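Local structure of salicylaldehyde dehydrogenase NahF (Pseudomonas putida, 4JZ6) at residues 174-177 with 178-182. The protein probably oxidises salicylaldehyde to salicylate with NAD+ and water, a step of naphthalene degradation. Residues are numbered along the deposited sequence; the frame is centred on the assembly and turned at random.
Sequences RAIA and YPLVC
The phenol of Tyr178 leans back along the helix toward the Arg174 carbonyl, in a stretch that is a worked example of how a helix runs on through a proline. With CG anti to its own carbonyl carbon (chi1 -69°), the ring is carried beside the previous turn, and Tyr178 CD2 comes 3.4 Å from Arg174 O, which meets the ring obliquely. At the far end the hydroxyl is hydrogen-bonded to Asp475, a polar anchor for a ring that is otherwise buried.

Ala177, next to it in the chain, works through both its carbonyl and its methyl. Val181 N is hydrogen-bonded to Ala177 O at 3.0 Å, while the methyl turns outward to meet Val124, Phe125 and Ala128 of helix 111-130. One residue earlier, Leu180 N is hydrogen-bonded to Ile176 O at 2.9 Å. The side chains of this second pair, one turn apart, lie side by side and point the same way; Ile176 CG2 touches Leu180 CD1 at 3.9 Å.

Between these bonds and the turn before them stands Pro179. The proline amide nitrogen carries no hydrogen, and the helix kinks here. Pro179 CG stands 3.5 Å from Ala175 O, a carbonyl that finds a donor elsewhere, in the hydroxyl of Ser161, while Pro179 CD lies 3.2 Å from Ile176 O.

All of this belongs to helix 170-181, the crossover of the beta-alpha-beta unit that links strands 159-162 and 186-189. Ile176 and Leu180 pack on Phe188 and Val186 of strand 186-189, respectively, Ala175 reaches Asn242 of strand 240-244, and Tyr178 joins Ala177 in resting against helix 111-130.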
loop_
_atom_site.group_PDB
_atom_site.type_symbol
_atom_site.label_atom_id
_atom_site.label_comp_id
_atom_site.label_asym_id
_atom_site.label_seq_id
_atom_site.Cartn_x
_atom_site.Cartn_y
_atom_site.Cartn_z
ATOM N N ARG A 174 0.115 -18.725 -3.567
ATOM C CA ARG A 174 0.713 -17.484 -3.100
ATOM C C ARG A 174 -0.253 -16.726 -2.175
ATOM O O ARG A 174 0.165 -16.164 -1.160
ATOM C CB ARG A 174 1.159 -16.626 -4.300
ATOM C CG ARG A 174 0.297 -15.396 -4.574
ATOM C CD ARG A 174 -0.101 -15.224 -6.030
ATOM N NE ARG A 174 0.897 -14.533 -6.839
ATOM C CZ ARG A 174 0.610 -13.602 -7.750
ATOM N NH1 ARG A 174 -0.647 -13.226 -7.966
ATOM N NH2 ARG A 174 1.584 -13.044 -8.450
ATOM N N ALA A 175 -1.546 -16.749 -2.503
ATOM C CA ALA A 175 -2.544 -15.982 -1.763
ATOM C C ALA A 175 -3.007 -16.704 -0.497
ATOM O O ALA A 175 -3.879 -16.219 0.228
ATOM C CB ALA A 175 -3.728 -15.659 -2.656
ATOM N N ILE A 176 -2.419 -17.866 -0.233
ATOM C CA ILE A 176 -2.734 -18.627 0.968
ATOM C C ILE A 176 -1.482 -18.803 1.812
ATOM O O ILE A 176 -1.451 -18.414 2.980
ATOM C CB ILE A 176 -3.297 -20.017 0.615
ATOM C CG1 ILE A 176 -4.585 -19.869 -0.197
ATOM C CG2 ILE A 176 -3.530 -20.843 1.871
ATOM C CD1 ILE A 176 -5.135 -21.169 -0.720
ATOM N N ALA A 177 -0.451 -19.381 1.202
ATOM C CA ALA A 177 0.794 -19.700 1.897
ATOM C C ALA A 177 1.332 -18.518 2.676
ATOM O O ALA A 177 1.642 -18.634 3.863
ATOM C CB ALA A 177 1.848 -20.188 0.912
ATOM N N TYR A 178 1.437 -17.379 2.003
ATOM C CA TYR A 178 2.032 -16.202 2.622
ATOM C C TYR A 178 1.191 -15.631 3.771
ATOM O O TYR A 178 1.717 -15.432 4.868
ATOM C CB TYR A 178 2.389 -15.149 1.570
ATOM C CG TYR A 178 3.540 -15.562 0.677
ATOM C CD1 TYR A 178 4.728 -16.055 1.218
ATOM C CD2 TYR A 178 3.443 -15.465 -0.710
ATOM C CE1 TYR A 178 5.788 -16.426 0.398
ATOM C CE2 TYR A 178 4.497 -15.834 -1.536
ATOM C CZ TYR A 178 5.665 -16.313 -0.979
ATOM O OH TYR A 178 6.705 -16.686 -1.805
ATOM N N PRO A 179 -0.117 -15.389 3.543
ATOM C CA PRO A 179 -0.897 -14.915 4.694
ATOM C C PRO A 179 -0.904 -15.914 5.857
ATOM O O PRO A 179 -0.951 -15.501 7.017
ATOM C CB PRO A 179 -2.305 -14.755 4.116
ATOM C CG PRO A 179 -2.075 -14.475 2.657
ATOM C CD PRO A 179 -0.911 -15.359 2.297
ATOM N N LEU A 180 -0.842 -17.206 5.558
ATOM C CA LEU A 180 -0.774 -18.213 6.619
ATOM C C LEU A 180 0.495 -18.100 7.473
ATOM O O LEU A 180 0.412 -17.990 8.698
ATOM C CB LEU A 180 -0.928 -19.631 6.063
ATOM C CG LEU A 180 -2.320 -19.994 5.533
ATOM C CD1 LEU A 180 -2.534 -21.502 5.534
ATOM C CD2 LEU A 180 -3.399 -19.289 6.334
ATOM N N VAL A 181 1.660 -18.119 6.834
ATOM C CA VAL A 181 2.914 -18.055 7.579
ATOM C C VAL A 181 3.050 -16.749 8.375
ATOM O O VAL A 181 3.791 -16.682 9.355
ATOM C CB VAL A 181 4.143 -18.264 6.669
ATOM C CG1 VAL A 181 4.341 -17.074 5.736
ATOM C CG2 VAL A 181 5.385 -18.529 7.508
ATOM N N CYS A 182 2.317 -15.718 7.966
ATOM C CA CYS A 182 2.323 -14.452 8.693
ATOM C C CYS A 182 1.309 -14.454 9.840
ATOM O O CYS A 182 1.117 -13.449 10.530
ATOM C CB CYS A 182 2.102 -13.279 7.738
ATOM S SG CYS A 182 3.543 -12.952 6.674
#